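Local coordinates for protein CD180 antigen (PDB 3T6Q) that may cooperate with MD-1 and TLR4 in the innate immune response of B cells to bacterial lipopolysaccharide, leading to NF-kappa-B activation, at residues N455-H460 and L483-L488; L507-L512 and L530-I535; N553-P558 and T582-C587. All blocks are in the same frame, centred on the assembly; numbering follows the deposited sequence.

Contact 1: N455-H460 and L483-L488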
ATOM      1  N   ASN A 455     -18.064  10.719 -45.952  1.00 18.04           N
ATOM      2  CA  ASN A 455     -18.966  10.303 -44.888  1.00 17.66           C
ATOM      3  C   ASN A 455     -20.087  11.316 -44.862  1.00 20.42           C
ATOM      4  O   ASN A 455     -19.856  12.509 -44.592  1.00 16.44           O
ATOM      5  CB  ASN A 455     -18.232  10.224 -43.520  1.00 16.77           C
ATOM      6  CG  ASN A 455     -19.109   9.710 -42.374  1.00 18.18           C
ATOM      7  OD1 ASN A 455     -18.612   9.008 -41.510  1.00 21.23           O
ATOM      8  ND2 ASN A 455     -20.367  10.095 -42.323  1.00 14.55           N
ATOM      9  N   LEU A 456     -21.308  10.843 -45.132  1.00 17.15           N
ATOM     10  CA  LEU A 456     -22.485  11.699 -45.061  1.00 15.75           C
ATOM     11  C   LEU A 456     -23.529  11.191 -44.100  1.00 19.15           C
ATOM     12  O   LEU A 456     -24.742  11.413 -44.307  1.00 20.66           O
ATOM     13  CB  LEU A 456     -23.120  11.807 -46.438  1.00 18.78           C
ATOM     14  CG  LEU A 456     -22.325  12.480 -47.547  1.00 21.23           C
ATOM     15  CD1 LEU A 456     -23.101  12.379 -48.828  1.00 21.51           C
ATOM     16  CD2 LEU A 456     -22.051  13.943 -47.203  1.00 21.24           C
ATOM     17  N   GLN A 457     -23.101  10.527 -43.031  1.00 19.67           N
ATOM     18  CA  GLN A 457     -24.039  10.090 -42.033  1.00 20.68           C
ATOM     19  C   GLN A 457     -24.844  11.285 -41.523  1.00 23.39           C
ATOM     20  O   GLN A 457     -24.283  12.365 -41.284  1.00 19.74           O
ATOM     21  CB  GLN A 457     -23.276   9.440 -40.882  1.00 21.66           C
ATOM     22  CG  GLN A 457     -24.171   8.826 -39.842  1.00 32.72           C
ATOM     23  CD  GLN A 457     -23.418   8.246 -38.664  1.00 36.43           C
ATOM     24  OE1 GLN A 457     -23.612   8.670 -37.529  1.00 48.67           O
ATOM     25  NE2 GLN A 457     -22.588   7.261 -38.921  1.00 42.18           N
ATOM     26  N   GLY A 458     -26.160  11.105 -41.322  1.00 25.34           N
ATOM     27  CA  GLY A 458     -26.988  12.206 -40.785  1.00 22.10           C
ATOM     28  C   GLY A 458     -27.259  13.428 -41.673  1.00 26.64           C
ATOM     29  O   GLY A 458     -27.612  14.502 -41.168  1.00 32.23           O
ATOM     30  N   ASN A 459     -27.104  13.306 -42.989  1.00 23.22           N
ATOM     31  CA  ASN A 459     -27.531  14.374 -43.886  1.00 22.75           C
ATOM     32  C   ASN A 459     -28.902  13.981 -44.476  1.00 30.58           C
ATOM     33  O   ASN A 459     -29.511  13.024 -43.980  1.00 30.11           O
ATOM     34  CB  ASN A 459     -26.506  14.635 -44.979  1.00 23.65           C
ATOM     35  CG  ASN A 459     -25.241  15.270 -44.425  1.00 27.18           C
ATOM     36  OD1 ASN A 459     -25.108  16.481 -44.422  1.00 28.38           O
ATOM     37  ND2 ASN A 459     -24.343  14.446 -43.897  1.00 22.47           N
ATOM     38  N   HIS A 460     -29.358  14.672 -45.531  1.00 33.88           N
ATOM     39  CA  HIS A 460     -30.730  14.435 -46.064  1.00 37.46           C
ATOM     40  C   HIS A 460     -30.917  14.639 -47.536  1.00 36.64           C
ATOM     41  O   HIS A 460     -30.168  15.387 -48.201  1.00 33.47           O
ATOM     42  CB  HIS A 460     -31.753  15.292 -45.326  1.00 41.14           C
ATOM     43  CG  HIS A 460     -31.680  16.759 -45.686  1.00 51.30           C
ATOM     44  ND1 HIS A 460     -32.506  17.331 -46.605  1.00 55.27           N
ATOM     45  CD2 HIS A 460     -30.834  17.775 -45.225  1.00 55.82           C
ATOM     46  CE1 HIS A 460     -32.202  18.638 -46.727  1.00 62.26           C
ATOM     47  NE2 HIS A 460     -31.183  18.913 -45.875  1.00 58.27           N
ATOM     48  N   LEU A 483     -23.840   6.521 -45.813  1.00 18.62           N
ATOM     49  CA  LEU A 483     -25.130   7.173 -45.886  1.00 19.99           C
ATOM     50  C   LEU A 483     -26.051   6.664 -44.811  1.00 20.33           C
ATOM     51  O   LEU A 483     -27.268   6.623 -44.997  1.00 20.76           O
ATOM     52  CB  LEU A 483     -25.767   6.936 -47.272  1.00 17.82           C
ATOM     53  CG  LEU A 483     -25.160   7.708 -48.453  1.00 21.39           C
ATOM     54  CD1 LEU A 483     -25.777   7.214 -49.759  1.00 20.77           C
ATOM     55  CD2 LEU A 483     -25.404   9.206 -48.335  1.00 23.15           C
ATOM     56  N   SER A 484     -25.480   6.300 -43.676  1.00 17.74           N
ATOM     57  CA  SER A 484     -26.285   5.755 -42.604  1.00 21.62           C
ATOM     58  C   SER A 484     -27.029   6.894 -41.867  1.00 21.13           C
ATOM     59  O   SER A 484     -26.593   8.035 -41.950  1.00 20.81           O
ATOM     60  CB  SER A 484     -25.409   4.931 -41.668  1.00 18.70           C
ATOM     61  OG  SER A 484     -24.297   5.718 -41.235  1.00 24.32           O
ATOM     62  N   PHE A 485     -28.153   6.601 -41.187  1.00 21.38           N
ATOM     63  CA  PHE A 485     -28.934   7.686 -40.511  1.00 21.47           C
ATOM     64  C   PHE A 485     -29.276   8.883 -41.362  1.00 22.88           C
ATOM     65  O   PHE A 485     -29.184  10.052 -40.909  1.00 23.93           O
ATOM     66  CB  PHE A 485     -28.138   8.189 -39.283  1.00 22.70           C
ATOM     67  CG  PHE A 485     -27.892   7.120 -38.263  1.00 24.62           C
ATOM     68  CD1 PHE A 485     -28.869   6.813 -37.296  1.00 28.56           C
ATOM     69  CD2 PHE A 485     -26.723   6.375 -38.285  1.00 25.21           C
ATOM     70  CE1 PHE A 485     -28.650   5.792 -36.377  1.00 25.44           C
ATOM     71  CE2 PHE A 485     -26.499   5.381 -37.364  1.00 26.31           C
ATOM     72  CZ  PHE A 485     -27.455   5.086 -36.408  1.00 24.62           C
ATOM     73  N   CYS A 486     -29.620   8.649 -42.615  1.00 19.03           N
ATOM     74  CA  CYS A 486     -29.958   9.734 -43.516  1.00 19.58           C
ATOM     75  C   CYS A 486     -31.488   9.853 -43.760  1.00 19.03           C
ATOM     76  O   CYS A 486     -31.895  10.483 -44.740  1.00 22.18           O
ATOM     77  CB  CYS A 486     -29.211   9.573 -44.859  1.00 23.16           C
ATOM     78  SG  CYS A 486     -27.453  10.054 -44.665  1.00 23.95           S
ATOM     79  N   ASP A 487     -32.268   9.158 -42.935  1.00 23.10           N
ATOM     80  CA  ASP A 487     -33.761   9.164 -43.022  1.00 26.15           C
ATOM     81  C   ASP A 487     -34.243   8.711 -44.407  1.00 26.71           C
ATOM     82  O   ASP A 487     -35.188   9.295 -44.952  1.00 24.29           O
ATOM     83  CB  ASP A 487     -34.238  10.603 -42.761  1.00 33.26           C
ATOM     84  CG  ASP A 487     -35.740  10.716 -42.566  1.00 40.55           C
ATOM     85  OD1 ASP A 487     -36.303  11.709 -43.097  1.00 37.10           O
ATOM     86  OD2 ASP A 487     -36.332   9.824 -41.899  1.00 35.29           O
ATOM     87  N   LEU A 488     -33.527   7.749 -45.019  1.00 19.80           N
ATOM     88  CA  LEU A 488     -33.783   7.401 -46.410  1.00 21.45           C
ATOM     89  C   LEU A 488     -34.942   6.425 -46.517  1.00 19.48           C
ATOM     90  O   LEU A 488     -34.976   5.405 -45.819  1.00 20.53           O
ATOM     91  CB  LEU A 488     -32.528   6.767 -47.056  1.00 20.08           C
ATOM     92  CG  LEU A 488     -31.382   7.745 -47.357  1.00 21.17           C
ATOM     93  CD1 LEU A 488     -30.206   6.941 -47.932  1.00 19.58           C
ATOM     94  CD2 LEU A 488     -31.828   8.857 -48.306  1.00 24.08           C
TER

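Contact 2: L507-L512 and L530-I535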
ATOM      1  N   LEU A 507     -25.397   1.740 -45.866  1.00 18.78           N
ATOM      2  CA  LEU A 507     -26.719   2.293 -45.955  1.00 17.76           C
ATOM      3  C   LEU A 507     -27.506   1.929 -44.706  1.00 18.58           C
ATOM      4  O   LEU A 507     -28.720   1.916 -44.763  1.00 21.06           O
ATOM      5  CB  LEU A 507     -27.488   1.752 -47.189  1.00 18.83           C
ATOM      6  CG  LEU A 507     -26.801   1.993 -48.544  1.00 21.98           C
ATOM      7  CD1 LEU A 507     -27.480   1.226 -49.692  1.00 20.84           C
ATOM      8  CD2 LEU A 507     -26.759   3.456 -48.898  1.00 21.71           C
ATOM      9  N   SER A 508     -26.817   1.660 -43.593  1.00 19.48           N
ATOM     10  CA  SER A 508     -27.496   1.144 -42.422  1.00 19.73           C
ATOM     11  C   SER A 508     -28.334   2.240 -41.721  1.00 21.60           C
ATOM     12  O   SER A 508     -28.129   3.426 -41.971  1.00 20.06           O
ATOM     13  CB  SER A 508     -26.483   0.557 -41.446  1.00 18.68           C
ATOM     14  OG  SER A 508     -25.519   1.515 -41.011  1.00 21.59           O
ATOM     15  N   HIS A 509     -29.287   1.826 -40.875  1.00 20.60           N
ATOM     16  CA  HIS A 509     -30.131   2.770 -40.113  1.00 23.45           C
ATOM     17  C   HIS A 509     -30.848   3.743 -40.968  1.00 22.15           C
ATOM     18  O   HIS A 509     -30.745   4.959 -40.763  1.00 21.93           O
ATOM     19  CB  HIS A 509     -29.332   3.475 -39.019  1.00 22.34           C
ATOM     20  CG  HIS A 509     -28.673   2.508 -38.075  1.00 21.49           C
ATOM     21  ND1 HIS A 509     -29.292   2.052 -36.948  1.00 24.54           N
ATOM     22  CD2 HIS A 509     -27.437   1.860 -38.140  1.00 21.34           C
ATOM     23  CE1 HIS A 509     -28.482   1.175 -36.324  1.00 22.11           C
ATOM     24  NE2 HIS A 509     -27.352   1.044 -37.064  1.00 26.82           N
ATOM     25  N   ASN A 510     -31.559   3.204 -41.963  1.00 21.42           N
ATOM     26  CA  ASN A 510     -32.502   3.951 -42.755  1.00 20.11           C
ATOM     27  C   ASN A 510     -33.881   3.233 -42.763  1.00 18.34           C
ATOM     28  O   ASN A 510     -34.159   2.417 -41.874  1.00 20.48           O
ATOM     29  CB  ASN A 510     -31.972   4.223 -44.171  1.00 19.48           C
ATOM     30  CG  ASN A 510     -30.847   5.262 -44.175  1.00 21.08           C
ATOM     31  OD1 ASN A 510     -31.044   6.430 -43.816  1.00 19.53           O
ATOM     32  ND2 ASN A 510     -29.656   4.834 -44.568  1.00 18.51           N
ATOM     33  N   ARG A 511     -34.688   3.485 -43.782  1.00 19.55           N
ATOM     34  CA  ARG A 511     -35.952   2.730 -43.911  1.00 23.52           C
ATOM     35  C   ARG A 511     -36.053   2.058 -45.254  1.00 25.84           C
ATOM     36  O   ARG A 511     -37.137   1.911 -45.818  1.00 24.40           O
ATOM     37  CB  ARG A 511     -37.159   3.668 -43.720  1.00 23.74           C
ATOM     38  CG  ARG A 511     -37.329   4.243 -42.326  1.00 28.41           C
ATOM     39  CD  ARG A 511     -38.609   5.098 -42.291  1.00 30.47           C
ATOM     40  NE  ARG A 511     -38.609   6.064 -43.406  1.00 32.41           N
ATOM     41  CZ  ARG A 511     -37.861   7.161 -43.388  1.00 32.78           C
ATOM     42  NH1 ARG A 511     -37.155   7.382 -42.296  1.00 28.90           N
ATOM     43  NH2 ARG A 511     -37.811   8.023 -44.415  1.00 27.05           N
ATOM     44  N   LEU A 512     -34.910   1.658 -45.785  1.00 23.96           N
ATOM     45  CA  LEU A 512     -34.890   1.110 -47.138  1.00 23.86           C
ATOM     46  C   LEU A 512     -35.578  -0.251 -47.214  1.00 20.76           C
ATOM     47  O   LEU A 512     -35.533  -1.051 -46.245  1.00 17.88           O
ATOM     48  CB  LEU A 512     -33.446   0.990 -47.606  1.00 20.25           C
ATOM     49  CG  LEU A 512     -32.701   2.322 -47.710  1.00 20.24           C
ATOM     50  CD1 LEU A 512     -31.215   2.019 -47.980  1.00 20.30           C
ATOM     51  CD2 LEU A 512     -33.332   3.172 -48.823  1.00 18.60           C
ATOM     52  N   LEU A 530     -26.550  -3.133 -44.948  1.00 22.18           N
ATOM     53  CA  LEU A 530     -27.976  -2.822 -44.966  1.00 21.20           C
ATOM     54  C   LEU A 530     -28.609  -2.993 -43.570  1.00 21.33           C
ATOM     55  O   LEU A 530     -29.827  -3.154 -43.470  1.00 20.37           O
ATOM     56  CB  LEU A 530     -28.725  -3.684 -46.007  1.00 19.64           C
ATOM     57  CG  LEU A 530     -28.424  -3.181 -47.443  1.00 23.60           C
ATOM     58  CD1 LEU A 530     -28.839  -4.169 -48.525  1.00 24.84           C
ATOM     59  CD2 LEU A 530     -29.082  -1.845 -47.690  1.00 26.78           C
ATOM     60  N   ALA A 531     -27.807  -2.977 -42.500  1.00 21.86           N
ATOM     61  CA  ALA A 531     -28.341  -3.242 -41.165  1.00 22.30           C
ATOM     62  C   ALA A 531     -29.404  -2.216 -40.813  1.00 20.72           C
ATOM     63  O   ALA A 531     -29.311  -1.051 -41.244  1.00 23.78           O
ATOM     64  CB  ALA A 531     -27.223  -3.211 -40.097  1.00 21.56           C
ATOM     65  N   SER A 532     -30.415  -2.632 -40.028  1.00 19.98           N
ATOM     66  CA  SER A 532     -31.446  -1.718 -39.526  1.00 18.83           C
ATOM     67  C   SER A 532     -32.124  -0.931 -40.628  1.00 20.52           C
ATOM     68  O   SER A 532     -32.068   0.288 -40.657  1.00 20.20           O
ATOM     69  CB  SER A 532     -30.917  -0.741 -38.468  1.00 23.58           C
ATOM     70  OG  SER A 532     -30.420  -1.476 -37.367  1.00 27.48           O
ATOM     71  N   ASN A 533     -32.733  -1.645 -41.550  1.00 17.55           N
ATOM     72  CA  ASN A 533     -33.580  -1.022 -42.549  1.00 18.26           C
ATOM     73  C   ASN A 533     -34.948  -1.696 -42.490  1.00 18.46           C
ATOM     74  O   ASN A 533     -35.270  -2.287 -41.474  1.00 20.62           O
ATOM     75  CB  ASN A 533     -32.910  -1.180 -43.909  1.00 17.25           C
ATOM     76  CG  ASN A 533     -31.985  -0.015 -44.172  1.00 21.92           C
ATOM     77  OD1 ASN A 533     -32.459   1.103 -44.298  1.00 19.63           O
ATOM     78  ND2 ASN A 533     -30.659  -0.253 -44.139  1.00 19.22           N
ATOM     79  N   HIS A 534     -35.703  -1.654 -43.582  1.00 17.21           N
ATOM     80  CA  HIS A 534     -37.047  -2.264 -43.610  1.00 21.20           C
ATOM     81  C   HIS A 534     -37.082  -3.345 -44.649  1.00 20.72           C
ATOM     82  O   HIS A 534     -38.123  -3.557 -45.307  1.00 21.39           O
ATOM     83  CB  HIS A 534     -38.100  -1.230 -44.017  1.00 19.41           C
ATOM     84  CG  HIS A 534     -38.507  -0.248 -42.925  1.00 21.71           C
ATOM     85  ND1 HIS A 534     -37.785  -0.032 -41.806  1.00 29.23           N
ATOM     86  CD2 HIS A 534     -39.590   0.622 -42.860  1.00 21.34           C
ATOM     87  CE1 HIS A 534     -38.382   0.915 -41.049  1.00 24.57           C
ATOM     88  NE2 HIS A 534     -39.485   1.321 -41.700  1.00 29.66           N
ATOM     89  N   ILE A 535     -35.976  -4.050 -44.835  1.00 18.29           N
ATOM     90  CA  ILE A 535     -35.965  -5.118 -45.830  1.00 22.12           C
ATOM     91  C   ILE A 535     -36.729  -6.358 -45.316  1.00 23.06           C
ATOM     92  O   ILE A 535     -36.430  -6.865 -44.240  1.00 21.15           O
ATOM     93  CB  ILE A 535     -34.528  -5.443 -46.259  1.00 22.66           C
ATOM     94  CG1 ILE A 535     -33.947  -4.226 -47.029  1.00 24.99           C
ATOM     95  CG2 ILE A 535     -34.503  -6.689 -47.123  1.00 22.33           C
ATOM     96  CD1 ILE A 535     -32.436  -4.256 -47.189  1.00 22.44           C
TER

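Contact 3: N553-P558 and T582-C587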
ATOM      1  N   ASN A 553     -24.457  -7.112 -44.875  1.00 21.10           N
ATOM      2  CA  ASN A 553     -25.005  -7.136 -43.515  1.00 23.77           C
ATOM      3  C   ASN A 553     -26.495  -6.786 -43.563  1.00 23.30           C
ATOM      4  O   ASN A 553     -26.866  -5.658 -43.902  1.00 20.36           O
ATOM      5  CB  ASN A 553     -24.249  -6.164 -42.587  1.00 21.94           C
ATOM      6  CG  ASN A 553     -24.541  -6.401 -41.104  1.00 29.04           C
ATOM      7  OD1 ASN A 553     -25.659  -6.771 -40.727  1.00 25.22           O
ATOM      8  ND2 ASN A 553     -23.545  -6.138 -40.245  1.00 24.33           N
ATOM      9  N   LEU A 554     -27.333  -7.773 -43.234  1.00 22.02           N
ATOM     10  CA  LEU A 554     -28.780  -7.620 -43.202  1.00 20.93           C
ATOM     11  C   LEU A 554     -29.347  -7.774 -41.795  1.00 25.55           C
ATOM     12  O   LEU A 554     -30.554  -7.985 -41.622  1.00 23.39           O
ATOM     13  CB  LEU A 554     -29.401  -8.671 -44.137  1.00 22.60           C
ATOM     14  CG  LEU A 554     -29.300  -8.348 -45.616  1.00 19.96           C
ATOM     15  CD1 LEU A 554     -29.460  -9.643 -46.434  1.00 25.21           C
ATOM     16  CD2 LEU A 554     -30.354  -7.278 -45.963  1.00 24.68           C
ATOM     17  N   ARG A 555     -28.494  -7.675 -40.771  1.00 20.80           N
ATOM     18  CA  ARG A 555     -28.993  -7.763 -39.398  1.00 24.35           C
ATOM     19  C   ARG A 555     -30.079  -6.683 -39.103  1.00 23.15           C
ATOM     20  O   ARG A 555     -30.116  -5.611 -39.746  1.00 21.48           O
ATOM     21  CB  ARG A 555     -27.806  -7.649 -38.416  1.00 23.51           C
ATOM     22  CG  ARG A 555     -27.355  -6.224 -38.179  1.00 26.24           C
ATOM     23  CD  ARG A 555     -26.150  -6.227 -37.247  1.00 32.40           C
ATOM     24  NE  ARG A 555     -26.586  -6.450 -35.885  1.00 37.94           N
ATOM     25  CZ  ARG A 555     -25.777  -6.781 -34.882  1.00 44.10           C
ATOM     26  NH1 ARG A 555     -24.479  -6.903 -35.084  1.00 47.28           N
ATOM     27  NH2 ARG A 555     -26.270  -6.966 -33.669  1.00 40.80           N
ATOM     28  N   GLN A 556     -30.987  -7.006 -38.164  1.00 19.88           N
ATOM     29  CA  GLN A 556     -31.997  -6.072 -37.687  1.00 22.67           C
ATOM     30  C   GLN A 556     -32.875  -5.544 -38.833  1.00 22.39           C
ATOM     31  O   GLN A 556     -33.206  -4.360 -38.890  1.00 22.10           O
ATOM     32  CB  GLN A 556     -31.337  -4.953 -36.870  1.00 26.24           C
ATOM     33  CG  GLN A 556     -30.871  -5.454 -35.494  1.00 32.06           C
ATOM     34  CD  GLN A 556     -30.107  -4.417 -34.689  1.00 39.58           C
ATOM     35  OE1 GLN A 556     -28.877  -4.372 -34.724  1.00 39.94           O
ATOM     36  NE2 GLN A 556     -30.828  -3.585 -33.955  1.00 37.89           N
ATOM     37  N   ASN A 557     -33.188  -6.435 -39.772  1.00 21.04           N
ATOM     38  CA  ASN A 557     -34.275  -6.159 -40.730  1.00 23.18           C
ATOM     39  C   ASN A 557     -35.514  -7.022 -40.459  1.00 25.64           C
ATOM     40  O   ASN A 557     -35.380  -8.139 -39.946  1.00 24.75           O
ATOM     41  CB  ASN A 557     -33.775  -6.353 -42.157  1.00 20.98           C
ATOM     42  CG  ASN A 557     -32.998  -5.157 -42.635  1.00 22.12           C
ATOM     43  OD1 ASN A 557     -33.579  -4.189 -43.107  1.00 20.45           O
ATOM     44  ND2 ASN A 557     -31.669  -5.195 -42.466  1.00 23.81           N
ATOM     45  N   PRO A 558     -36.717  -6.527 -40.815  1.00 26.08           N
ATOM     46  CA  PRO A 558     -37.978  -7.304 -40.591  1.00 22.91           C
ATOM     47  C   PRO A 558     -38.140  -8.432 -41.617  1.00 22.24           C
ATOM     48  O   PRO A 558     -39.088  -8.463 -42.411  1.00 22.10           O
ATOM     49  CB  PRO A 558     -39.051  -6.248 -40.753  1.00 24.18           C
ATOM     50  CG  PRO A 558     -38.464  -5.307 -41.790  1.00 23.19           C
ATOM     51  CD  PRO A 558     -36.994  -5.213 -41.428  1.00 21.97           C
ATOM     52  N   THR A 582     -24.764 -12.806 -39.214  1.00 26.97           N
ATOM     53  CA  THR A 582     -25.863 -13.789 -39.366  1.00 29.87           C
ATOM     54  C   THR A 582     -26.573 -14.175 -38.055  1.00 33.51           C
ATOM     55  O   THR A 582     -27.751 -14.470 -38.088  1.00 31.57           O
ATOM     56  CB  THR A 582     -25.446 -15.075 -40.088  1.00 32.14           C
ATOM     57  OG1 THR A 582     -24.437 -15.741 -39.327  1.00 33.04           O
ATOM     58  CG2 THR A 582     -24.938 -14.747 -41.468  1.00 28.88           C
ATOM     59  N   GLU A 583     -25.875 -14.165 -36.908  1.00 31.46           N
ATOM     60  CA  GLU A 583     -26.528 -14.410 -35.611  1.00 33.07           C
ATOM     61  C   GLU A 583     -27.546 -13.330 -35.151  1.00 34.34           C
ATOM     62  O   GLU A 583     -28.351 -13.585 -34.241  1.00 33.30           O
ATOM     63  CB  GLU A 583     -25.491 -14.632 -34.500  1.00 40.97           C
ATOM     64  CG  GLU A 583     -24.537 -15.797 -34.727  1.00 53.75           C
ATOM     65  CD  GLU A 583     -23.548 -15.941 -33.583  1.00 68.50           C
ATOM     66  OE1 GLU A 583     -23.279 -14.929 -32.900  1.00 77.56           O
ATOM     67  OE2 GLU A 583     -23.046 -17.065 -33.354  1.00 78.70           O
ATOM     68  N   ASP A 584     -27.495 -12.148 -35.762  0.50 30.62           N
ATOM     69  CA  ASP A 584     -28.509 -11.123 -35.511  0.50 30.04           C
ATOM     70  C   ASP A 584     -29.386 -10.847 -36.738  0.50 28.41           C
ATOM     71  O   ASP A 584     -29.985  -9.780 -36.850  0.50 29.09           O
ATOM     72  CB  ASP A 584     -27.853  -9.850 -34.977  0.50 28.58           C
ATOM     73  CG  ASP A 584     -26.951 -10.133 -33.782  0.50 31.10           C
ATOM     74  OD1 ASP A 584     -27.346  -9.792 -32.655  0.50 35.68           O
ATOM     75  OD2 ASP A 584     -25.866 -10.712 -33.966  0.50 28.12           O
ATOM     76  N   THR A 585     -29.447 -11.824 -37.644  1.00 27.65           N
ATOM     77  CA  THR A 585     -30.268 -11.740 -38.861  1.00 29.66           C
ATOM     78  C   THR A 585     -31.433 -12.731 -38.687  1.00 24.34           C
ATOM     79  O   THR A 585     -31.290 -13.919 -38.927  1.00 27.15           O
ATOM     80  CB  THR A 585     -29.429 -12.031 -40.113  1.00 28.97           C
ATOM     81  OG1 THR A 585     -28.308 -11.148 -40.098  1.00 28.62           O
ATOM     82  CG2 THR A 585     -30.252 -11.786 -41.425  1.00 23.43           C
ATOM     83  N   LEU A 586     -32.569 -12.191 -38.247  1.00 25.11           N
ATOM     84  CA  LEU A 586     -33.668 -12.970 -37.685  1.00 26.07           C
ATOM     85  C   LEU A 586     -34.946 -12.701 -38.467  1.00 28.76           C
ATOM     86  O   LEU A 586     -35.109 -11.615 -39.053  1.00 28.79           O
ATOM     87  CB  LEU A 586     -33.891 -12.587 -36.210  1.00 26.69           C
ATOM     88  CG  LEU A 586     -32.668 -12.392 -35.287  1.00 30.30           C
ATOM     89  CD1 LEU A 586     -33.053 -11.884 -33.895  1.00 28.06           C
ATOM     90  CD2 LEU A 586     -31.864 -13.670 -35.182  1.00 29.73           C
ATOM     91  N   CYS A 587     -35.829 -13.698 -38.468  1.00 24.99           N
ATOM     92  CA  CYS A 587     -37.147 -13.615 -39.061  1.00 30.20           C
ATOM     93  C   CYS A 587     -38.016 -12.655 -38.240  1.00 29.28           C
ATOM     94  O   CYS A 587     -37.916 -12.593 -37.011  1.00 30.85           O
ATOM     95  CB  CYS A 587     -37.802 -14.979 -39.038  1.00 25.60           C
ATOM     96  SG  CYS A 587     -36.981 -16.357 -39.871  1.00 33.89           S
TER
HETATM   97  O   HOH W   1     -26.642 -10.431 -42.342  1.00 23.49           O
HETATM   98  O   HOH W   2     -33.138  -9.384 -38.308  1.00 31.96           O
HETATM   99  O   HOH W   3     -36.289  -9.567 -37.583  1.00 38.74           O

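Contact 1: N455-H460 and L483-L488
Gly458 and Ser484 supply the one clear hydrogen bond between these two loops: Gly458 N donates to Ser484 O over 3.2 Å, approaching almost in line with the carbonyl. Weaker CA-H...O contacts run beside it, from Gly458 CA to Phe485 O at 3.1 Å and, in the reverse direction, from Cys486 CA to Asn459 O at 3.4 Å. Gly458 occupies the third position of a type II beta turn from Leu456 to Asn459, where phi is positive.

The second group of contacts belongs to the asparagine ladder of leucine-rich repeats, here between repeats 16 and 17. Asn459 holds the ladder position of its own turn; its ND2 donates to Leu456 O at 3.1 Å, coming from above the carbonyl plane along a nearly straight N-H...O line, while its OD1 is bound to Leu437 N of the preceding repeat. In the next repeat the corresponding residue is Cys486, cysteine being a known alternative at this consensus site. With chi1 at -76°, its sulfur swings beside its own backbone N and comes to 3.1 Å from Leu456 O.

Apolar contact is made between the leucines, where Leu456 and Leu483 run alongside each other, CB of Leu456 3.9 Å from CD2 of Leu483. At the outer surface Gln457 is extended, its CG anti to the backbone N (chi1 -174°), which carries the chain past Ser484. Its amide lies alongside the Phe485 ring, the planes 48° apart, with CD 3.8 Å from CD2 of Phe485. That ring also stacks with His509 of the following repeat.

Contact 2: L507-L512 and L530-I535
Leu530 opens the run by lying alongside Leu507, its CD2 4.0 Å from Leu507 CB, in the row of inward leucines. Ala531 contributes its carbonyl: His509 N donates to Ala531 O over 2.9 Å. Ser532 turns toward the neighbouring loop and sets CB over one face of the His509 ring, 3.8 Å from the centroid, while its carbonyl takes a weak bond from Asn510 N.

Asn533 is the rung of the asparagine ladder that joins leucine-rich repeats 18 and 19. Its chi1 of -89° brings the amide in between the two loops, with CG beside the residue's own backbone N. There ND2 donates to Leu507 O (3.0 Å, 168°) and also to Leu530 O, both acceptors lying close to the amide plane, and OD1 accepts from Leu512 N at 2.9 Å. Leu507 O is thereby held from opposite faces of its carbonyl plane, by Asn533 ND2 and by Asn510 ND2. With both ends bonded, the buried amide is fixed in rotation.

His534 continues with a short backbone bond, N to Leu512 O at 2.7 Å. Its ring takes the aliphatic stem of Arg511 over one face, CB almost above the centre and 3.9 Å from the centroid; the guanidinium beyond is bound by Asp487. Finally, Ile535 rests CG1 at 3.6 Å from Leu512 O.

Contact 3: N553-P558 and T582-C587
Thr585 OG1, packed 3.5 Å from Arg555 CA, is gripped from two sources: it is hydrogen-bonded to Asp581 O, and water 1 donates to it over 2.9 Å. The same water accepts from Leu554 N, so it bridges the loops. The chi1 of -54° places OG1 beside its own backbone N and sends CG2 the other way, to 3.8 Å from Leu554 O.

One direct backbone bond joins the segments, Gln556 N to Asp584 O at 3.2 Å. Farther along, water 2 accepts from Leu586 N at 2.9 Å and sits within bonding distance of Asn557 O. Arg555 packs flat against Asp584: guanidinium and carboxylate are stacked with their planes 27° apart, and NH2 lies 3.2 Å from Asp584 OD1. This salt bridge is one of charges alone, since no N-H points at the oxygen. Asp584 was modelled in two conformers and the pairing is described for one, so it is less certain. Arg555 NH1 has a second carboxylate partner in Asp581.

Within the first loop Asn553 OD1 accepts from Arg555 N (3.0 Å), an Asx turn. Thr585 also packs on Tyr572 of helix 566-574, and Cys587 is disulfide-bonded to Cys561, as expected of the cysteine-bearing C-terminal cap (LRRCT) that closes a leucine-rich repeat solenoid.

How the contacts relate
The three contacts follow one another along the C-terminal end of the solenoid, with centres 11 Å apart between contacts 1 and 2 and again between contacts 2 and 3. Contacts 1 and 3 do not touch, their nearest atoms being about 10 Å apart. Contact 1 is tied to contact 2 by the salt bridge of Asp487 OD2 with Arg511 NH1 at 2.6 Å, and by Asn510, which reaches Cys486 N and Leu483 O. The ladder continues into contact 3, where Asn557 ND2 lies 2.9 Å from Leu530 O and its OD1 accepts from Ile535 N. Glycerol, probably from crystallisation, lies by Gln457 of contact 1 and His534 of contact 2.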